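Transcriptional regulator URE2 (Saccharomyces cerevisiae, PDB 1K0D) represses nitrogen-catabolic genes by holding the GATA-type transcriptional activators of nitrogen utilization in the cytoplasm, and also shows glutathione peroxidase activity. Local coordinates at residues Lys242-Lys245 and His246-Arg250; Ile229-Ile233 and Lys234-Pro238; Ala130-Ile133 and Gly134-Leu137. All coordinates share one frame; numbering follows the deposited sequence.

Contact 1 (Lys242-Lys245 and His246-Arg250)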
ATOM      1  N   LYS B 242      13.463   4.531  20.501  1.00 30.07           N
ATOM      2  CA  LYS B 242      13.477   5.976  20.771  1.00 30.74           C
ATOM      3  C   LYS B 242      12.459   6.681  19.875  1.00 29.34           C
ATOM      4  O   LYS B 242      11.654   7.497  20.322  1.00 27.92           O
ATOM      5  CB  LYS B 242      14.853   6.581  20.489  1.00 31.88           C
ATOM      6  CG  LYS B 242      16.016   5.998  21.263  1.00 34.08           C
ATOM      7  CD  LYS B 242      17.264   6.828  20.976  1.00 36.71           C
ATOM      8  CE  LYS B 242      18.542   6.073  21.274  1.00 40.19           C
ATOM      9  NZ  LYS B 242      18.754   4.987  20.279  1.00 43.00           N
ATOM     10  N   TRP B 243      12.545   6.352  18.593  1.00 29.46           N
ATOM     11  CA  TRP B 243      11.695   6.872  17.534  1.00 27.42           C
ATOM     12  C   TRP B 243      10.210   6.740  17.896  1.00 27.54           C
ATOM     13  O   TRP B 243       9.462   7.718  17.865  1.00 29.82           O
ATOM     14  CB  TRP B 243      12.046   6.080  16.276  1.00 29.04           C
ATOM     15  CG  TRP B 243      11.266   6.328  15.044  1.00 26.14           C
ATOM     16  CD1 TRP B 243      11.258   7.462  14.286  1.00 26.55           C
ATOM     17  CD2 TRP B 243      10.512   5.354  14.321  1.00 26.57           C
ATOM     18  NE1 TRP B 243      10.559   7.247  13.120  1.00 25.58           N
ATOM     19  CE2 TRP B 243      10.090   5.961  13.117  1.00 26.41           C
ATOM     20  CE3 TRP B 243      10.157   4.023  14.570  1.00 24.83           C
ATOM     21  CZ2 TRP B 243       9.331   5.276  12.160  1.00 26.09           C
ATOM     22  CZ3 TRP B 243       9.403   3.343  13.617  1.00 26.47           C
ATOM     23  CH2 TRP B 243       9.001   3.971  12.427  1.00 25.75           C
ATOM     24  N   THR B 244       9.788   5.533  18.252  1.00 27.15           N
ATOM     25  CA  THR B 244       8.398   5.294  18.623  1.00 28.91           C
ATOM     26  C   THR B 244       8.023   6.063  19.887  1.00 29.20           C
ATOM     27  O   THR B 244       6.921   6.604  19.985  1.00 27.99           O
ATOM     28  CB  THR B 244       8.130   3.796  18.878  1.00 30.56           C
ATOM     29  OG1 THR B 244       8.698   3.024  17.816  1.00 34.47           O
ATOM     30  CG2 THR B 244       6.626   3.526  18.935  1.00 30.59           C
ATOM     31  N   LYS B 245       8.931   6.113  20.861  1.00 29.98           N
ATOM     32  CA  LYS B 245       8.641   6.838  22.099  1.00 31.15           C
ATOM     33  C   LYS B 245       8.499   8.337  21.886  1.00 29.72           C
ATOM     34  O   LYS B 245       7.687   8.987  22.541  1.00 31.02           O
ATOM     35  CB  LYS B 245       9.704   6.557  23.166  1.00 32.73           C
ATOM     36  CG  LYS B 245       9.451   5.263  23.929  1.00 37.63           C
ATOM     37  CD  LYS B 245       8.044   5.257  24.518  1.00 41.29           C
ATOM     38  CE  LYS B 245       7.778   4.018  25.363  1.00 44.89           C
ATOM     39  NZ  LYS B 245       8.567   4.013  26.629  1.00 46.36           N
ATOM     40  N   HIS B 246       9.288   8.894  20.976  1.00 28.73           N
ATOM     41  CA  HIS B 246       9.181  10.317  20.703  1.00 28.80           C
ATOM     42  C   HIS B 246       7.772  10.592  20.191  1.00 28.01           C
ATOM     43  O   HIS B 246       7.129  11.551  20.602  1.00 27.86           O
ATOM     44  CB  HIS B 246      10.193  10.748  19.640  1.00 31.87           C
ATOM     45  CG  HIS B 246      11.529  11.143  20.190  1.00 35.45           C
ATOM     46  ND1 HIS B 246      11.693  12.204  21.055  1.00 37.70           N
ATOM     47  CD2 HIS B 246      12.769  10.652  19.957  1.00 36.61           C
ATOM     48  CE1 HIS B 246      12.977  12.350  21.329  1.00 37.60           C
ATOM     49  NE2 HIS B 246      13.652  11.421  20.676  1.00 37.54           N
ATOM     50  N   MET B 247       7.285   9.728  19.305  1.00 26.76           N
ATOM     51  CA  MET B 247       5.954   9.907  18.731  1.00 26.49           C
ATOM     52  C   MET B 247       4.829   9.672  19.743  1.00 26.84           C
ATOM     53  O   MET B 247       3.838  10.403  19.755  1.00 26.66           O
ATOM     54  CB  MET B 247       5.781   8.988  17.509  1.00 25.91           C
ATOM     55  CG  MET B 247       6.779   9.271  16.371  1.00 24.16           C
ATOM     56  SD  MET B 247       6.353   8.468  14.797  1.00 27.16           S
ATOM     57  CE  MET B 247       7.196   6.880  14.994  1.00 26.95           C
ATOM     58  N   MET B 248       4.989   8.660  20.590  1.00 27.39           N
ATOM     59  CA  MET B 248       3.992   8.343  21.609  1.00 31.36           C
ATOM     60  C   MET B 248       3.800   9.462  22.642  1.00 30.06           C
ATOM     61  O   MET B 248       2.809   9.466  23.362  1.00 30.07           O
ATOM     62  CB  MET B 248       4.371   7.043  22.336  1.00 33.59           C
ATOM     63  CG  MET B 248       4.292   5.782  21.483  1.00 40.77           C
ATOM     64  SD  MET B 248       2.610   5.136  21.309  1.00 50.49           S
ATOM     65  CE  MET B 248       1.959   6.267  20.121  1.00 50.42           C
ATOM     66  N   ARG B 249       4.739  10.405  22.715  1.00 30.14           N
ATOM     67  CA  ARG B 249       4.623  11.504  23.675  1.00 30.38           C
ATOM     68  C   ARG B 249       3.897  12.720  23.111  1.00 29.58           C
ATOM     69  O   ARG B 249       3.606  13.667  23.845  1.00 28.55           O
ATOM     70  CB  ARG B 249       6.004  11.943  24.167  1.00 33.47           C
ATOM     71  CG  ARG B 249       6.805  10.823  24.789  1.00 37.44           C
ATOM     72  CD  ARG B 249       8.047  11.331  25.488  1.00 41.93           C
ATOM     73  NE  ARG B 249       8.815  10.209  26.022  1.00 47.36           N
ATOM     74  CZ  ARG B 249       9.856   9.652  25.412  1.00 46.68           C
ATOM     75  NH1 ARG B 249      10.274  10.119  24.241  1.00 45.79           N
ATOM     76  NH2 ARG B 249      10.463   8.611  25.967  1.00 47.66           N
ATOM     77  N   ARG B 250       3.607  12.705  21.813  1.00 27.17           N
ATOM     78  CA  ARG B 250       2.915  13.831  21.191  1.00 26.68           C
ATOM     79  C   ARG B 250       1.433  13.848  21.568  1.00 26.23           C
ATOM     80  O   ARG B 250       0.746  12.824  21.511  1.00 26.99           O
ATOM     81  CB  ARG B 250       3.079  13.771  19.670  1.00 27.61           C
ATOM     82  CG  ARG B 250       4.538  13.779  19.207  1.00 28.02           C
ATOM     83  CD  ARG B 250       4.619  13.666  17.703  1.00 27.84           C
ATOM     84  NE  ARG B 250       3.923  14.774  17.052  1.00 30.09           N
ATOM     85  CZ  ARG B 250       4.476  15.952  16.773  1.00 28.63           C
ATOM     86  NH1 ARG B 250       5.747  16.188  17.085  1.00 25.95           N
ATOM     87  NH2 ARG B 250       3.758  16.888  16.174  1.00 26.12           N
TER
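Met247 lies against the indole of Trp243, one helical turn earlier. Its CB rests beside the carbonyl oxygens of Thr244 and Trp243, and CG comes to 3.4 Å from Trp243 O. With CG anti to its own carbonyl carbon (chi1 -61°) the chain runs back toward the preceding turn; Met247 SD then stands above the indole at a distance, 4.9 Å from the centroid of the five-membered ring of Trp243. A bend at chi3 (-89°) drops the methyl onto the ring face, where Met247 CE is 3.6 Å from Trp243 CE2, a CH-pi contact. An unbranched, polarisable methionine suits this place, since it can bend to set its methyl over the middle of the wide indole face. The indole is anchored on its polar side by a hydrogen bond from Trp243 NE1 to Asp216, and Phe219 meets it at an inclined angle.

On another side of the helix, Thr244 CG2 runs alongside Met248 CG, while Thr244 OG1 bonds back to Val240 O. Toward the surface the Arg249 guanidinium lays a face over Lys245 O, and the bond from Arg249 N to Lys245 O is weak, 3.3 Å long and bent. The Trp243-Met247 pair is an i to i+4 Met-aromatic contact on the buried side of helix 238-248, facing helices 214-217 and 220-223 in the all-helical C-terminal domain of the GST fold.

Contact 2 (Ile229-Ile233 and Lys234-Pro238)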
ATOM      1  N   ILE B 229       3.956 -11.234  19.285  1.00 30.67           N
ATOM      2  CA  ILE B 229       4.585 -12.293  18.510  1.00 29.08           C
ATOM      3  C   ILE B 229       6.016 -12.533  18.990  1.00 30.45           C
ATOM      4  O   ILE B 229       6.859 -13.050  18.251  1.00 29.53           O
ATOM      5  CB  ILE B 229       4.576 -11.979  16.996  1.00 28.38           C
ATOM      6  CG1 ILE B 229       5.268 -10.650  16.718  1.00 28.38           C
ATOM      7  CG2 ILE B 229       3.144 -11.949  16.486  1.00 26.82           C
ATOM      8  CD1 ILE B 229       5.303 -10.287  15.241  1.00 30.85           C
ATOM      9  N   GLY B 230       6.277 -12.152  20.239  1.00 29.41           N
ATOM     10  CA  GLY B 230       7.587 -12.363  20.827  1.00 28.59           C
ATOM     11  C   GLY B 230       8.674 -11.365  20.487  1.00 30.00           C
ATOM     12  O   GLY B 230       9.837 -11.606  20.794  1.00 31.46           O
ATOM     13  N   ILE B 231       8.316 -10.244  19.869  1.00 29.14           N
ATOM     14  CA  ILE B 231       9.316  -9.247  19.513  1.00 28.94           C
ATOM     15  C   ILE B 231       9.376  -8.131  20.546  1.00 27.67           C
ATOM     16  O   ILE B 231       8.383  -7.469  20.819  1.00 27.42           O
ATOM     17  CB  ILE B 231       9.037  -8.651  18.106  1.00 29.43           C
ATOM     18  CG1 ILE B 231       9.310  -9.716  17.039  1.00 31.50           C
ATOM     19  CG2 ILE B 231       9.911  -7.441  17.863  1.00 28.12           C
ATOM     20  CD1 ILE B 231       8.964  -9.284  15.625  1.00 34.07           C
ATOM     21  N   ASN B 232      10.559  -7.930  21.112  1.00 27.90           N
ATOM     22  CA  ASN B 232      10.777  -6.901  22.125  1.00 29.92           C
ATOM     23  C   ASN B 232      11.556  -5.764  21.465  1.00 29.05           C
ATOM     24  O   ASN B 232      12.776  -5.841  21.319  1.00 29.80           O
ATOM     25  CB  ASN B 232      11.568  -7.517  23.291  1.00 32.23           C
ATOM     26  CG  ASN B 232      11.826  -6.539  24.427  1.00 35.33           C
ATOM     27  OD1 ASN B 232      12.323  -6.933  25.487  1.00 39.91           O
ATOM     28  ND2 ASN B 232      11.502  -5.271  24.218  1.00 34.90           N
ATOM     29  N   ILE B 233      10.845  -4.716  21.059  1.00 29.00           N
ATOM     30  CA  ILE B 233      11.464  -3.572  20.381  1.00 29.65           C
ATOM     31  C   ILE B 233      12.524  -2.824  21.200  1.00 31.48           C
ATOM     32  O   ILE B 233      13.594  -2.483  20.687  1.00 28.81           O
ATOM     33  CB  ILE B 233      10.385  -2.558  19.934  1.00 29.14           C
ATOM     34  CG1 ILE B 233       9.511  -3.177  18.841  1.00 30.94           C
ATOM     35  CG2 ILE B 233      11.037  -1.281  19.415  1.00 29.10           C
ATOM     36  CD1 ILE B 233       8.313  -2.326  18.468  1.00 30.39           C
ATOM     37  N   LYS B 234      12.214  -2.560  22.465  1.00 33.75           N
ATOM     38  CA  LYS B 234      13.127  -1.846  23.352  1.00 36.53           C
ATOM     39  C   LYS B 234      14.510  -2.487  23.410  1.00 37.28           C
ATOM     40  O   LYS B 234      15.523  -1.794  23.450  1.00 38.46           O
ATOM     41  CB  LYS B 234      12.521  -1.777  24.758  1.00 39.42           C
ATOM     42  CG  LYS B 234      13.381  -1.084  25.805  1.00 41.84           C
ATOM     43  CD  LYS B 234      12.621  -0.969  27.122  1.00 42.78           C
ATOM     44  CE  LYS B 234      13.520  -0.488  28.254  1.00 45.73           C
ATOM     45  NZ  LYS B 234      14.100   0.857  27.985  1.00 47.86           N
ATOM     46  N   ILE B 235      14.555  -3.814  23.392  1.00 37.94           N
ATOM     47  CA  ILE B 235      15.824  -4.526  23.469  1.00 36.73           C
ATOM     48  C   ILE B 235      16.377  -4.921  22.109  1.00 36.53           C
ATOM     49  O   ILE B 235      17.583  -4.834  21.869  1.00 35.17           O
ATOM     50  CB  ILE B 235      15.677  -5.800  24.322  1.00 38.63           C
ATOM     51  CG1 ILE B 235      15.221  -5.423  25.733  1.00 38.45           C
ATOM     52  CG2 ILE B 235      17.000  -6.563  24.364  1.00 39.22           C
ATOM     53  CD1 ILE B 235      14.954  -6.611  26.618  1.00 41.19           C
ATOM     54  N   GLU B 236      15.493  -5.354  21.218  1.00 35.77           N
ATOM     55  CA  GLU B 236      15.909  -5.783  19.891  1.00 35.06           C
ATOM     56  C   GLU B 236      16.193  -4.667  18.892  1.00 34.30           C
ATOM     57  O   GLU B 236      17.066  -4.817  18.036  1.00 35.91           O
ATOM     58  CB  GLU B 236      14.856  -6.720  19.300  1.00 35.81           C
ATOM     59  CG  GLU B 236      14.826  -8.096  19.933  1.00 35.22           C
ATOM     60  CD  GLU B 236      13.783  -8.993  19.296  1.00 35.53           C
ATOM     61  OE1 GLU B 236      12.663  -9.091  19.839  1.00 34.90           O
ATOM     62  OE2 GLU B 236      14.081  -9.585  18.238  1.00 37.46           O
ATOM     63  N   PHE B 237      15.464  -3.557  18.987  1.00 32.51           N
ATOM     64  CA  PHE B 237      15.657  -2.450  18.049  1.00 30.30           C
ATOM     65  C   PHE B 237      15.686  -1.083  18.736  1.00 29.23           C
ATOM     66  O   PHE B 237      14.738  -0.305  18.640  1.00 26.64           O
ATOM     67  CB  PHE B 237      14.556  -2.483  16.978  1.00 28.86           C
ATOM     68  CG  PHE B 237      14.438  -3.809  16.272  1.00 27.18           C
ATOM     69  CD1 PHE B 237      13.501  -4.752  16.682  1.00 25.22           C
ATOM     70  CD2 PHE B 237      15.293  -4.131  15.224  1.00 26.71           C
ATOM     71  CE1 PHE B 237      13.420  -5.998  16.058  1.00 25.99           C
ATOM     72  CE2 PHE B 237      15.219  -5.374  14.594  1.00 25.94           C
ATOM     73  CZ  PHE B 237      14.279  -6.310  15.013  1.00 24.29           C
ATOM     74  N   PRO B 238      16.796  -0.770  19.425  1.00 30.67           N
ATOM     75  CA  PRO B 238      17.014   0.484  20.155  1.00 30.75           C
ATOM     76  C   PRO B 238      16.542   1.755  19.441  1.00 29.91           C
ATOM     77  O   PRO B 238      15.760   2.527  19.992  1.00 29.71           O
ATOM     78  CB  PRO B 238      18.526   0.477  20.389  1.00 31.23           C
ATOM     79  CG  PRO B 238      18.812  -0.964  20.572  1.00 30.31           C
ATOM     80  CD  PRO B 238      18.022  -1.589  19.438  1.00 31.72           C
TER
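Glu236 reaches back to the start of its own short helix, where its OE1 accepts a hydrogen bond from Asn232 N at 2.7 Å. The backbone N-H meets that oxygen on the anti side, 20° out of the carboxylate plane. In return Glu236 N donates to Asn232 O at 2.8 Å, which makes the link between the two residues reciprocal. Glutamate has the length for this: its chain is extended beyond CG, and its CB and CG pass close to Asn232 O on the way.

Around this pair, Phe237 N donates to Ile233 O at 2.7 Å, closing the turn, and Ile231 CG2 approaches the edge of the Phe237 ring, 4.2 Å from CE1. Farther out, Glu236 OE2 forms a salt bridge with Arg159 of helix 148-176, so one carboxylate ties both the helix start and a neighbouring helix; the positive charge would be expected to favour its ionised form. Ile231 and Phe237 also lean on helix 148-176, whereas Ile233 packs on Val240 of helix 238-248.

Asn232 is the N-cap of helix 233-236, and a glutamate four residues on accepts its backbone N-H, at a one-turn helix on the surface of the GST C-terminal domain.

Contact 3 (Ala130-Ile133 and Gly134-Leu137)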
ATOM      1  N   ALA B 130       2.781  -4.342   7.964  1.00 22.50           N
ATOM      2  CA  ALA B 130       1.486  -4.735   8.497  1.00 22.18           C
ATOM      3  C   ALA B 130       0.989  -6.112   8.062  1.00 23.53           C
ATOM      4  O   ALA B 130       0.547  -6.904   8.894  1.00 24.66           O
ATOM      5  CB  ALA B 130       0.439  -3.670   8.156  1.00 23.98           C
ATOM      6  N   PRO B 131       1.048  -6.420   6.755  1.00 22.41           N
ATOM      7  CA  PRO B 131       0.573  -7.736   6.309  1.00 23.30           C
ATOM      8  C   PRO B 131       1.303  -8.889   6.988  1.00 22.17           C
ATOM      9  O   PRO B 131       0.689  -9.893   7.348  1.00 22.81           O
ATOM     10  CB  PRO B 131       0.826  -7.704   4.799  1.00 23.20           C
ATOM     11  CG  PRO B 131       0.671  -6.242   4.472  1.00 23.28           C
ATOM     12  CD  PRO B 131       1.413  -5.577   5.604  1.00 22.34           C
ATOM     13  N   MET B 132       2.612  -8.739   7.157  1.00 21.00           N
ATOM     14  CA  MET B 132       3.430  -9.771   7.777  1.00 21.71           C
ATOM     15  C   MET B 132       3.125  -9.934   9.263  1.00 20.79           C
ATOM     16  O   MET B 132       3.076 -11.053   9.774  1.00 20.17           O
ATOM     17  CB  MET B 132       4.914  -9.458   7.568  1.00 22.68           C
ATOM     18  CG  MET B 132       5.343  -9.472   6.106  1.00 26.99           C
ATOM     19  SD  MET B 132       5.068 -11.087   5.312  1.00 30.15           S
ATOM     20  CE  MET B 132       3.577 -10.766   4.373  1.00 31.50           C
ATOM     21  N   ILE B 133       2.937  -8.824   9.965  1.00 18.89           N
ATOM     22  CA  ILE B 133       2.608  -8.904  11.380  1.00 19.01           C
ATOM     23  C   ILE B 133       1.274  -9.633  11.460  1.00 20.63           C
ATOM     24  O   ILE B 133       1.047 -10.449  12.355  1.00 19.68           O
ATOM     25  CB  ILE B 133       2.478  -7.510  12.007  1.00 19.35           C
ATOM     26  CG1 ILE B 133       3.859  -6.840  12.060  1.00 18.25           C
ATOM     27  CG2 ILE B 133       1.866  -7.618  13.404  1.00 19.69           C
ATOM     28  CD1 ILE B 133       3.812  -5.388  12.523  1.00 20.54           C
ATOM     29  N   GLY B 134       0.404  -9.343  10.497  1.00 20.40           N
ATOM     30  CA  GLY B 134      -0.898  -9.984  10.454  1.00 21.48           C
ATOM     31  C   GLY B 134      -0.808 -11.488  10.245  1.00 22.78           C
ATOM     32  O   GLY B 134      -1.554 -12.248  10.856  1.00 23.15           O
ATOM     33  N   GLN B 135       0.104 -11.932   9.388  1.00 21.63           N
ATOM     34  CA  GLN B 135       0.231 -13.359   9.142  1.00 21.09           C
ATOM     35  C   GLN B 135       0.848 -14.068  10.350  1.00 22.65           C
ATOM     36  O   GLN B 135       0.471 -15.197  10.662  1.00 21.12           O
ATOM     37  CB  GLN B 135       1.075 -13.632   7.893  1.00 20.46           C
ATOM     38  CG  GLN B 135       0.560 -12.967   6.612  1.00 21.06           C
ATOM     39  CD  GLN B 135      -0.956 -12.912   6.534  1.00 23.00           C
ATOM     40  OE1 GLN B 135      -1.541 -11.832   6.549  1.00 28.55           O
ATOM     41  NE2 GLN B 135      -1.596 -14.066   6.457  1.00 19.68           N
ATOM     42  N   ALA B 136       1.789 -13.410  11.027  1.00 19.87           N
ATOM     43  CA  ALA B 136       2.430 -14.012  12.194  1.00 21.89           C
ATOM     44  C   ALA B 136       1.403 -14.175  13.300  1.00 21.54           C
ATOM     45  O   ALA B 136       1.332 -15.218  13.945  1.00 23.18           O
ATOM     46  CB  ALA B 136       3.602 -13.154  12.681  1.00 16.72           C
ATOM     47  N   LEU B 137       0.604 -13.139  13.521  1.00 23.77           N
ATOM     48  CA  LEU B 137      -0.426 -13.207  14.551  1.00 24.61           C
ATOM     49  C   LEU B 137      -1.407 -14.326  14.214  1.00 24.56           C
ATOM     50  O   LEU B 137      -1.821 -15.081  15.092  1.00 24.92           O
ATOM     51  CB  LEU B 137      -1.171 -11.872  14.658  1.00 23.88           C
ATOM     52  CG  LEU B 137      -0.417 -10.703  15.304  1.00 25.06           C
ATOM     53  CD1 LEU B 137      -1.186  -9.409  15.082  1.00 24.93           C
ATOM     54  CD2 LEU B 137      -0.227 -10.970  16.792  1.00 23.06           C
TER
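Ile133 and Leu137 stand side by side, pointing the same way, one turn apart on helix 112-142, with Ile133 CG2 3.9 Å from Leu137 CD1. Leucine CG, anti to its own carbonyl carbon (chi1 -73°), is carried back over the preceding turn, and Leu137 CG sits 3.3 Å from Ile133 O. That same oxygen accepts the hydrogen bond from Leu137 N at 3.0 Å. This apolar pair is the tightly packed part: Ile133 fits against Trp222 and Val226, and Leu137, though partly exposed, against Val225 and Ile229, places suited to branched hydrocarbon chains. Ala136, small enough to sit beside Tyr154 of helix 148-176, lies on another side of the helix.

Helix 112-142 is one of the long helices of the GST C-terminal domain, and here it lies near the glutathione site and also touches the second subunit. Pro131, whose ring nitrogen has no hydrogen to give, belongs to a kinked turn, and its side chain comes within about 6 Å of the bound glutathione. The side chain of Ala130 lies about 5 Å from that of the glutathione-binding Asn30. At the subunit interface, Pro131 packs on Ser127 of the second subunit, and the buried Gln135 meets Met132 of that subunit.

The looser side runs through Pro131 and Gly134, both partly exposed. Gly134 has no side chain, and its backbone N bonds Ala130 O at 2.9 Å.

How the contacts relate
All three contacts are local turns of the GST C-terminal domain, but they differ in depth. Contact 3 is buried, contact 1 partly so, and contact 2 lies at the surface. Contacts 1 and 2 follow each other along the chain, from helix 233-236 into helix 238-248, with centres 15 Å apart; contact 3 sits on the long helix 112-142 and meets contact 2 where Ile229 packs on Ala136 and Leu137. Chemistry follows place: an aliphatic pair and small residues near the glutathione site and the subunit interface, a thioether methyl on an indole, facing neighbouring helices, and a carboxylate bracing a helix start outside. Among them, the second subunit touches contact 3 alone.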